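Local coordinates for protein putative S41 protease (Bacteroides fragilis NCTC 9343, PDB 3K50) that is of unproven function but, as a putative S41-family serine protease with a PDZ-like domain, probably hydrolyses peptide bonds, at residues D16-I19 / D20-R24; Y41-P45 / E46-K50; L212-A215 / F216-F219; L249-A252 / D253-N256. All coordinates share one frame; numbering follows the deposited sequence.

Overall arrangement
Along the chain contact 1 comes first, on helix 18-26, and contact 2 follows at the start of helix 45-52; their centres are 12 Å apart, and Ile19, Asp20 and Met23 of the first helix pack on Phe48 and Leu49 of the second. Both belong to the N-terminal S41 region and share strand 342-352 as a neighbour. Contacts 3 and 4 belong to the S41 peptidase region, on helix 207-221 and just beyond helix 239-249, their centres 16 Å apart and joined where Phe216 meets Leu249. The two pairs lie far apart: about 28 Å separates the nearest atoms of contacts 2 and 3, which sit on opposite sides of the chain's centre.

Contact 1. Residues D16-I19 / D20-R24; sequences DIWI and DSVMR
Helix 18-26, the first helix of the N-terminal S41 region, starts here: Ile17 is its N-cap residue, and the carbonyls of 17-19 receive the amides of 20-23. Ile17 O takes Ser21 N at 3.2 Å, with a weak bond from Asp20 N beside it. Val22 N reaches Trp18 O at 2.7 Å almost straight on. In the conformer of Ser21 modelled here, one of two, OG lies between its own N and carbonyl carbon (chi1 56°) and donates to Trp18 O at 2.6 Å from well off that line, a bond that may not be permanent. One residue on, Met23 N closes on Ile19 O at 3.1 Å. Val22 also has two conformers; in the one modelled, CG1 makes a CH-pi contact over one face of the Trp18 indole, 3.8 Å from the centroid of the six-membered ring and 5° off its normal. The tryptophan meets His337 edge to face, whereas Ile19 and Met23 turn to Phe48 and Leu344. Arg24 NE makes a salt bridge to Asp20 OD1 at 3.0 Å, on the syn side but tilted from the carboxylate plane, and Arg24 NH2 continues to Pro34 O. The backbone bond from Val22 N is thus the firm one, with serine and valine adding to it in the modelled conformers; Asp20, paired mainly with Arg24, may also be mildly favourable near the helix start.

Contact 2. Residues Y41-P45 / E46-K50; sequences YFQKP and EAFLK
Pro45 and Glu46 lie side by side at the head of helix 45-52, where packing is close on one side and loose on the other. The firm part is the backbone: Lys44, the N-cap residue, offers its carbonyl oxygen to Phe48 N at 3.0 Å and, more weakly, to Ala47 N, and Pro45 O takes Leu49 N at 2.8 Å. Against this turn lies Gln43, with CG anti to the backbone N (chi1 -171°) and the chain running straight on; its CG comes 3.5 Å from Ala47 CB. The amide end then crosses Phe48 at about a right angle, OE1 lying at the ring edge and 3.7 Å from Phe48 CB. Packed as well is the bent chain of Glu46, which brings OE1 back to 3.4 Å from Pro45 CG. Looser are the charged ends on the solvent side, where Lys44 NZ and Glu46 OE1 stay 4.8 Å apart. A water links the two residues instead, 3.0 Å from Lys44 NZ and weakly bound to Glu46 OE2. Pro45 and Leu49 face Ile63 and strand 342-352, and Phe48 packs on helix 18-26. Proline at the first helical position, right after the N-cap residue, is a common way to start a helix, since its missing N-H is not needed there.

Contact 3. Residues L212-A215 / F216-F219; sequences LRRA and FRDF
Leu212 has CG anti to its amide nitrogen (chi1 -175°), whereas Phe216, at chi1 -87°, carries its ring on the side of its own backbone N, broadly away from the carbonyl carbon, and the two side chains run alongside each other to meet at Leu212 CD1 and Phe216 CE1, 4.0 Å apart. The edge of the same ring comes near Leu212 O, which Phe216 N engages at 3.1 Å. Three more bonds of this i to i+4 kind follow, of which Phe219 N to Ala215 O is the shortest at 2.8 Å; that carbonyl oxygen also lies over one face of the Phe219 ring, 3.3 Å from CD2. Phe219 CD2 in turn stands above a face of Phe216, toward the rim. On the outer side Arg214 and Arg217 travel together, with Arg217 NH2 3.5 Å from the methylene CG of Arg214 and the guanidinium planes 73° apart. Their charges are drawn to different partners: Arg217 NH2 bridges to Asp218 OD1 at 3.2 Å, on its syn side but tilted from both planes, while Arg214 pairs with Asp211. Arg213 is buried instead, bound to Asp210 and to Leu281 O. Helix 207-221 is the crossover of a beta-alpha-beta unit between strands 187-194 and 226-230. Leu212 and Phe216 press on Leu192 and on Met248 of helix 239-249, and Phe219 stacks on Phe179 of strand 176-184 and meets Phe227 edge to face.

Contact 4. Residues L249-A252 / D253-N256; sequences LAPA and DKMN
One face of the puckered Pro251 ring meets Lys254, whose CG lies 4.0 Å from each of Pro251 CB, CG and CD; the carboxylate of Asp253 comes in at the rim, OD1 standing 3.5 Å from Pro251 CB. The lysine chain crosses the ring at a slant; the turn about its CB-CG bond (chi2 -48°) carries the rest of the chain away from the proline. Asp253 gets there with CG tucked between its backbone N and carbonyl carbon (chi1 62°), and Lys254 NZ then forms a long salt bridge of 3.9 Å to Asp253 OD1. The backbone here makes a short 3-10 turn in the loop that takes the chain from helix 239-249 to strand 258-263. Lys254 N donates to Pro251 O at 2.9 Å, and a weaker bond of 3.4 Å joins Met255 N to Ala252 O. Selenomethionine Met255 doubles back, leaving CE 4.1 Å from Ala250 CB and 3.9 Å from Pro251 O. Asn287 binds Ala250 O and Asn289 binds Ala252 N, so two asparagines of the same chain hold the backbone on either side of Pro251, while Ala250 CB also touches Phe277.

Contact 1. Residues D16-I19 / D20-R24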
loop_
_atom_site.group_PDB
_atom_site.type_symbol
_atom_site.label_atom_id
_atom_site.label_comp_id
_atom_site.label_asym_id
_atom_site.label_seq_id
_atom_site.Cartn_x
_atom_site.Cartn_y
_atom_site.Cartn_z
ATOM N N ASP A 16 -5.417 -21.162 -28.068
ATOM C CA ASP A 16 -5.378 -22.202 -27.023
ATOM C C ASP A 16 -4.436 -21.861 -25.837
ATOM O O ASP A 16 -4.492 -22.532 -24.792
ATOM C CB ASP A 16 -4.997 -23.550 -27.639
ATOM N N ILE A 17 -3.577 -20.839 -25.991
ATOM C CA ILE A 17 -2.698 -20.369 -24.906
ATOM C C ILE A 17 -3.565 -19.658 -23.861
ATOM O O ILE A 17 -4.286 -18.728 -24.195
ATOM C CB ILE A 17 -1.597 -19.409 -25.420
ATOM C CG1 ILE A 17 -0.620 -20.178 -26.345
ATOM C CG2 ILE A 17 -0.873 -18.744 -24.247
ATOM C CD1 ILE A 17 0.437 -19.320 -27.050
ATOM N N TRP A 18 -3.484 -20.104 -22.608
ATOM C CA TRP A 18 -4.354 -19.604 -21.555
ATOM C C TRP A 18 -4.417 -18.075 -21.373
ATOM O O TRP A 18 -5.508 -17.485 -21.251
ATOM C CB TRP A 18 -3.907 -20.225 -20.230
ATOM C CG TRP A 18 -4.756 -19.863 -19.037
ATOM C CD1 TRP A 18 -5.934 -20.434 -18.684
ATOM C CD2 TRP A 18 -4.468 -18.871 -18.020
ATOM N NE1 TRP A 18 -6.422 -19.845 -17.524
ATOM C CE2 TRP A 18 -5.531 -18.898 -17.095
ATOM C CE3 TRP A 18 -3.438 -17.951 -17.826
ATOM C CZ2 TRP A 18 -5.571 -18.075 -15.989
ATOM C CZ3 TRP A 18 -3.476 -17.142 -16.703
ATOM C CH2 TRP A 18 -4.540 -17.201 -15.810
ATOM N N ILE A 19 -3.247 -17.445 -21.306
ATOM C CA ILE A 19 -3.159 -16.024 -20.992
ATOM C C ILE A 19 -3.880 -15.212 -22.083
ATOM O O ILE A 19 -4.586 -14.283 -21.788
ATOM C CB ILE A 19 -1.682 -15.582 -20.689
ATOM C CG1 ILE A 19 -1.650 -14.148 -20.187
ATOM C CG2 ILE A 19 -0.818 -15.743 -21.927
ATOM C CD1 ILE A 19 -0.351 -13.735 -19.571
ATOM N N ASP A 20 -3.773 -15.643 -23.331
ATOM C CA ASP A 20 -4.460 -14.960 -24.426
ATOM C C ASP A 20 -5.972 -15.130 -24.302
ATOM O O ASP A 20 -6.727 -14.187 -24.446
ATOM C CB ASP A 20 -4.056 -15.542 -25.779
ATOM C CG ASP A 20 -4.762 -14.848 -26.941
ATOM O OD1 ASP A 20 -4.382 -13.720 -27.273
ATOM O OD2 ASP A 20 -5.683 -15.441 -27.532
ATOM N N SER A 21 -6.389 -16.312 -23.865
ATOM C CA SER A 21 -7.799 -16.627 -23.713
ATOM C C SER A 21 -8.422 -15.946 -22.510
ATOM O O SER A 21 -9.407 -15.267 -22.691
ATOM C CB SER A 21 -8.017 -18.140 -23.678
ATOM O OG SER A 21 -7.249 -18.723 -22.655
ATOM N N VAL A 22 -7.861 -16.102 -21.306
ATOM C CA VAL A 22 -8.375 -15.425 -20.144
ATOM C C VAL A 22 -8.466 -13.907 -20.418
ATOM O O VAL A 22 -9.424 -13.283 -19.997
ATOM C CB VAL A 22 -7.556 -15.754 -18.881
ATOM C CG1 VAL A 22 -6.115 -15.313 -19.053
ATOM C CG2 VAL A 22 -8.200 -15.093 -17.647
HETATM N N MSE A 23 -7.519 -13.324 -21.168
HETATM C CA MSE A 23 -7.565 -11.875 -21.426
HETATM C C MSE A 23 -8.665 -11.515 -22.430
HETATM O O MSE A 23 -9.397 -10.579 -22.246
HETATM C CB MSE A 23 -6.197 -11.344 -21.943
HETATM C CG MSE A 23 -5.159 -11.180 -20.834
HETATM SE SE MSE A 23 -3.476 -10.431 -21.535
HETATM C CE MSE A 23 -4.042 -8.573 -21.850
ATOM N N ARG A 24 -8.772 -12.263 -23.512
ATOM C CA ARG A 24 -9.773 -11.921 -24.516
ATOM C C ARG A 24 -11.214 -12.044 -23.898
ATOM O O ARG A 24 -12.115 -11.340 -24.305
ATOM C CB ARG A 24 -9.526 -12.697 -25.831
ATOM C CG ARG A 24 -8.297 -12.141 -26.552
ATOM C CD ARG A 24 -7.969 -12.745 -27.920
ATOM N NE ARG A 24 -6.705 -12.251 -28.494
ATOM C CZ ARG A 24 -6.528 -11.082 -29.103
ATOM N NH1 ARG A 24 -7.516 -10.220 -29.268
ATOM N NH2 ARG A 24 -5.328 -10.771 -29.565
#

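Contact 2. Residues Y41-P45 / E46-K50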
loop_
_atom_site.group_PDB
_atom_site.type_symbol
_atom_site.label_atom_id
_atom_site.label_comp_id
_atom_site.label_asym_id
_atom_site.label_seq_id
_atom_site.Cartn_x
_atom_site.Cartn_y
_atom_site.Cartn_z
ATOM N N TYR A 41 4.998 -20.105 -27.727
ATOM C CA TYR A 41 4.802 -20.995 -26.594
ATOM C C TYR A 41 5.907 -20.950 -25.547
ATOM O O TYR A 41 5.722 -21.487 -24.458
ATOM C CB TYR A 41 4.640 -22.442 -27.089
ATOM C CG TYR A 41 3.460 -22.605 -28.028
ATOM C CD1 TYR A 41 2.177 -22.914 -27.541
ATOM C CD2 TYR A 41 3.626 -22.408 -29.411
ATOM C CE1 TYR A 41 1.094 -23.042 -28.416
ATOM C CE2 TYR A 41 2.575 -22.526 -30.281
ATOM C CZ TYR A 41 1.311 -22.842 -29.792
ATOM O OH TYR A 41 0.297 -22.962 -30.718
ATOM N N PHE A 42 7.062 -20.381 -25.872
ATOM C CA PHE A 42 8.165 -20.340 -24.877
ATOM C C PHE A 42 8.345 -19.023 -24.145
ATOM O O PHE A 42 8.862 -19.000 -23.027
ATOM C CB PHE A 42 9.460 -20.787 -25.513
ATOM C CG PHE A 42 9.380 -22.130 -26.098
ATOM C CD1 PHE A 42 8.614 -23.139 -25.500
ATOM C CD2 PHE A 42 10.109 -22.439 -27.192
ATOM C CE1 PHE A 42 8.571 -24.376 -26.048
ATOM C CE2 PHE A 42 10.053 -23.685 -27.728
ATOM C CZ PHE A 42 9.279 -24.646 -27.150
ATOM N N GLN A 43 7.835 -17.944 -24.723
ATOM C CA GLN A 43 7.817 -16.619 -24.084
ATOM C C GLN A 43 7.258 -16.625 -22.645
ATOM O O GLN A 43 6.254 -17.274 -22.358
ATOM C CB GLN A 43 6.902 -15.744 -24.957
ATOM C CG GLN A 43 6.834 -14.301 -24.713
ATOM C CD GLN A 43 5.918 -13.672 -25.716
ATOM O OE1 GLN A 43 4.762 -14.105 -25.897
ATOM N NE2 GLN A 43 6.420 -12.666 -26.401
ATOM N N LYS A 44 7.881 -15.862 -21.747
ATOM C CA LYS A 44 7.360 -15.714 -20.394
ATOM C C LYS A 44 6.029 -14.959 -20.389
ATOM O O LYS A 44 5.828 -14.082 -21.234
ATOM C CB LYS A 44 8.324 -14.938 -19.527
ATOM C CG LYS A 44 9.572 -15.689 -19.220
ATOM C CD LYS A 44 10.600 -14.793 -18.565
ATOM C CE LYS A 44 10.211 -14.215 -17.232
ATOM N NZ LYS A 44 11.431 -13.636 -16.584
ATOM N N PRO A 45 5.121 -15.304 -19.447
ATOM C CA PRO A 45 3.842 -14.622 -19.342
ATOM C C PRO A 45 4.019 -13.111 -19.224
ATOM O O PRO A 45 3.230 -12.377 -19.825
ATOM C CB PRO A 45 3.218 -15.215 -18.063
ATOM C CG PRO A 45 4.237 -16.057 -17.444
ATOM C CD PRO A 45 5.246 -16.386 -18.452
ATOM N N GLU A 46 5.070 -12.664 -18.517
ATOM C CA GLU A 46 5.438 -11.253 -18.414
ATOM C C GLU A 46 5.601 -10.618 -19.772
ATOM O O GLU A 46 5.093 -9.523 -20.018
ATOM C CB GLU A 46 6.742 -11.047 -17.638
ATOM C CG GLU A 46 6.677 -11.332 -16.134
ATOM C CD GLU A 46 6.759 -12.831 -15.738
ATOM O OE1 GLU A 46 6.623 -13.713 -16.626
ATOM O OE2 GLU A 46 6.959 -13.109 -14.523
ATOM N N ALA A 47 6.254 -11.322 -20.688
ATOM C CA ALA A 47 6.538 -10.771 -22.011
ATOM C C ALA A 47 5.283 -10.776 -22.861
ATOM O O ALA A 47 5.059 -9.835 -23.629
ATOM C CB ALA A 47 7.683 -11.554 -22.713
ATOM N N PHE A 48 4.482 -11.833 -22.743
ATOM C CA PHE A 48 3.248 -11.877 -23.462
ATOM C C PHE A 48 2.421 -10.669 -23.026
ATOM O O PHE A 48 1.894 -9.911 -23.891
ATOM C CB PHE A 48 2.432 -13.161 -23.174
ATOM C CG PHE A 48 1.123 -13.176 -23.864
ATOM C CD1 PHE A 48 1.003 -13.713 -25.135
ATOM C CD2 PHE A 48 0.012 -12.585 -23.294
ATOM C CE1 PHE A 48 -0.237 -13.695 -25.818
ATOM C CE2 PHE A 48 -1.216 -12.535 -23.989
ATOM C CZ PHE A 48 -1.338 -13.095 -25.244
ATOM N N LEU A 49 2.301 -10.499 -21.705
ATOM C CA LEU A 49 1.458 -9.437 -21.127
ATOM C C LEU A 49 1.831 -8.046 -21.618
ATOM O O LEU A 49 0.964 -7.247 -21.968
ATOM C CB LEU A 49 1.495 -9.456 -19.608
ATOM C CG LEU A 49 0.512 -8.511 -18.900
ATOM C CD1 LEU A 49 -0.926 -8.852 -19.249
ATOM C CD2 LEU A 49 0.713 -8.565 -17.417
ATOM N N LYS A 50 3.120 -7.754 -21.630
ATOM C CA LYS A 50 3.596 -6.436 -21.976
ATOM C C LYS A 50 3.201 -6.103 -23.416
ATOM O O LYS A 50 2.929 -4.966 -23.713
ATOM C CB LYS A 50 5.121 -6.369 -21.751
ATOM C CG LYS A 50 5.796 -5.006 -21.976
ATOM C CD LYS A 50 7.356 -5.084 -21.933
HETATM O O HOH W 1 10.249 -12.976 -13.855
#

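Contact 3. Residues L212-A215 / F216-F219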
loop_
_atom_site.group_PDB
_atom_site.type_symbol
_atom_site.label_atom_id
_atom_site.label_comp_id
_atom_site.label_asym_id
_atom_site.label_seq_id
_atom_site.Cartn_x
_atom_site.Cartn_y
_atom_site.Cartn_z
ATOM N N LEU A 212 -9.687 -4.718 11.721
ATOM C CA LEU A 212 -10.065 -3.324 11.342
ATOM C C LEU A 212 -11.314 -2.853 12.115
ATOM O O LEU A 212 -11.345 -1.741 12.645
ATOM C CB LEU A 212 -10.274 -3.190 9.821
ATOM C CG LEU A 212 -10.558 -1.837 9.182
ATOM C CD1 LEU A 212 -9.347 -0.917 9.318
ATOM C CD2 LEU A 212 -10.907 -1.966 7.694
ATOM N N ARG A 213 -12.327 -3.710 12.212
ATOM C CA ARG A 213 -13.519 -3.401 12.961
ATOM C C ARG A 213 -13.178 -3.113 14.387
ATOM O O ARG A 213 -13.782 -2.232 15.015
ATOM C CB ARG A 213 -14.524 -4.555 12.944
ATOM C CG ARG A 213 -15.215 -4.727 11.600
ATOM C CD ARG A 213 -16.171 -5.877 11.583
ATOM N NE ARG A 213 -16.843 -5.958 10.252
ATOM C CZ ARG A 213 -16.553 -6.827 9.257
ATOM N NH1 ARG A 213 -15.610 -7.748 9.368
ATOM N NH2 ARG A 213 -17.208 -6.769 8.098
ATOM N N ARG A 214 -12.253 -3.888 14.925
ATOM C CA ARG A 214 -11.911 -3.760 16.333
ATOM C C ARG A 214 -11.291 -2.408 16.621
ATOM O O ARG A 214 -11.568 -1.842 17.659
ATOM C CB ARG A 214 -10.978 -4.893 16.747
ATOM C CG ARG A 214 -10.683 -4.934 18.256
ATOM C CD ARG A 214 -10.326 -6.323 18.785
ATOM N NE ARG A 214 -9.360 -7.034 17.947
ATOM C CZ ARG A 214 -9.640 -7.965 17.021
ATOM N NH1 ARG A 214 -10.885 -8.396 16.743
ATOM N NH2 ARG A 214 -8.634 -8.488 16.352
ATOM N N ALA A 215 -10.427 -1.946 15.718
ATOM C CA ALA A 215 -9.797 -0.650 15.778
ATOM C C ALA A 215 -10.890 0.453 15.758
ATOM O O ALA A 215 -10.864 1.392 16.569
ATOM C CB ALA A 215 -8.836 -0.485 14.544
ATOM N N PHE A 216 -11.861 0.324 14.843
ATOM C CA PHE A 216 -12.926 1.346 14.752
ATOM C C PHE A 216 -13.834 1.357 16.026
ATOM O O PHE A 216 -14.225 2.415 16.516
ATOM C CB PHE A 216 -13.683 1.211 13.437
ATOM C CG PHE A 216 -13.054 1.956 12.307
ATOM C CD1 PHE A 216 -11.885 1.506 11.710
ATOM C CD2 PHE A 216 -13.581 3.142 11.878
ATOM C CE1 PHE A 216 -11.276 2.249 10.728
ATOM C CE2 PHE A 216 -13.024 3.852 10.845
ATOM C CZ PHE A 216 -11.861 3.416 10.271
ATOM N N ARG A 217 -14.126 0.190 16.589
ATOM C CA ARG A 217 -14.834 0.137 17.830
ATOM C C ARG A 217 -14.051 0.923 18.921
ATOM O O ARG A 217 -14.647 1.681 19.672
ATOM C CB ARG A 217 -15.004 -1.315 18.263
ATOM C CG ARG A 217 -15.868 -1.508 19.552
ATOM C CD ARG A 217 -15.610 -2.887 20.181
ATOM N NE ARG A 217 -14.182 -3.049 20.461
ATOM C CZ ARG A 217 -13.615 -4.104 21.039
ATOM N NH1 ARG A 217 -14.351 -5.128 21.461
ATOM N NH2 ARG A 217 -12.291 -4.105 21.222
ATOM N N ASP A 218 -12.735 0.726 18.998
ATOM C CA ASP A 218 -11.866 1.424 19.961
ATOM C C ASP A 218 -11.860 2.928 19.668
ATOM O O ASP A 218 -11.926 3.745 20.590
ATOM C CB ASP A 218 -10.436 0.864 19.932
ATOM C CG ASP A 218 -10.322 -0.560 20.514
ATOM O OD1 ASP A 218 -11.317 -1.074 21.116
ATOM O OD2 ASP A 218 -9.227 -1.152 20.357
ATOM N N PHE A 219 -11.866 3.294 18.386
ATOM C CA PHE A 219 -11.948 4.707 18.049
ATOM C C PHE A 219 -13.238 5.340 18.540
ATOM O O PHE A 219 -13.195 6.429 19.067
ATOM C CB PHE A 219 -11.815 4.957 16.566
ATOM C CG PHE A 219 -10.420 4.718 16.025
ATOM C CD1 PHE A 219 -9.291 5.161 16.710
ATOM C CD2 PHE A 219 -10.251 4.105 14.816
ATOM C CE1 PHE A 219 -8.035 4.959 16.194
ATOM C CE2 PHE A 219 -8.972 3.894 14.288
ATOM C CZ PHE A 219 -7.879 4.300 14.985
#

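Contact 4. Residues L249-A252 / D253-N256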
loop_
_atom_site.group_PDB
_atom_site.type_symbol
_atom_site.label_atom_id
_atom_site.label_comp_id
_atom_site.label_asym_id
_atom_site.label_seq_id
_atom_site.Cartn_x
_atom_site.Cartn_y
_atom_site.Cartn_z
ATOM N N LEU A 249 -15.827 5.230 8.065
ATOM C CA LEU A 249 -15.312 6.609 8.209
ATOM C C LEU A 249 -16.378 7.648 7.922
ATOM O O LEU A 249 -16.364 8.709 8.509
ATOM C CB LEU A 249 -14.144 6.864 7.241
ATOM C CG LEU A 249 -12.841 6.120 7.445
ATOM C CD1 LEU A 249 -11.898 6.103 6.222
ATOM C CD2 LEU A 249 -12.132 6.820 8.690
ATOM N N ALA A 250 -17.359 7.292 7.095
ATOM C CA ALA A 250 -18.251 8.268 6.522
ATOM C C ALA A 250 -19.194 8.965 7.497
ATOM O O ALA A 250 -19.480 8.436 8.590
ATOM C CB ALA A 250 -19.075 7.610 5.445
ATOM N N PRO A 251 -19.716 10.127 7.093
ATOM C CA PRO A 251 -20.768 10.701 7.924
ATOM C C PRO A 251 -21.929 9.723 7.980
ATOM O O PRO A 251 -22.318 9.119 6.947
ATOM C CB PRO A 251 -21.208 11.941 7.136
ATOM C CG PRO A 251 -20.063 12.270 6.216
ATOM C CD PRO A 251 -19.395 10.974 5.913
ATOM N N ALA A 252 -22.522 9.613 9.148
ATOM C CA ALA A 252 -23.634 8.719 9.432
ATOM C C ALA A 252 -24.867 8.978 8.543
ATOM O O ALA A 252 -25.594 8.057 8.182
ATOM C CB ALA A 252 -23.984 8.855 10.932
ATOM N N ASP A 253 -25.109 10.206 8.119
ATOM C CA ASP A 253 -26.250 10.396 7.222
ATOM C C ASP A 253 -26.036 9.865 5.788
ATOM O O ASP A 253 -26.938 9.993 4.929
ATOM C CB ASP A 253 -26.720 11.864 7.218
ATOM C CG ASP A 253 -25.669 12.849 6.719
ATOM O OD1 ASP A 253 -24.532 12.474 6.368
ATOM O OD2 ASP A 253 -25.998 14.048 6.711
ATOM N N LYS A 254 -24.862 9.311 5.493
ATOM C CA LYS A 254 -24.592 8.760 4.170
ATOM C C LYS A 254 -24.863 7.275 4.038
ATOM O O LYS A 254 -24.741 6.713 2.937
ATOM C CB LYS A 254 -23.135 9.012 3.733
ATOM C CG LYS A 254 -22.674 10.473 3.763
ATOM C CD LYS A 254 -23.594 11.435 3.121
ATOM C CE LYS A 254 -23.020 12.850 3.195
ATOM N NZ LYS A 254 -23.961 13.906 2.774
HETATM N N MSE A 255 -25.281 6.631 5.118
HETATM C CA MSE A 255 -25.511 5.227 5.039
HETATM C C MSE A 255 -26.493 4.943 3.927
HETATM O O MSE A 255 -27.500 5.650 3.788
HETATM C CB MSE A 255 -26.033 4.669 6.353
HETATM C CG MSE A 255 -25.040 4.740 7.534
HETATM SE SE MSE A 255 -23.329 3.797 7.118
HETATM C CE MSE A 255 -22.242 5.240 6.615
ATOM N N ASN A 256 -26.161 3.900 3.149
ATOM C CA ASN A 256 -26.974 3.358 2.056
ATOM C C ASN A 256 -26.871 4.126 0.755
ATOM O O ASN A 256 -27.419 3.704 -0.233
ATOM C CB ASN A 256 -28.445 3.147 2.451
ATOM C CG ASN A 256 -28.620 2.196 3.620
ATOM O OD1 ASN A 256 -29.392 2.460 4.552
ATOM N ND2 ASN A 256 -27.989 1.060 3.531
#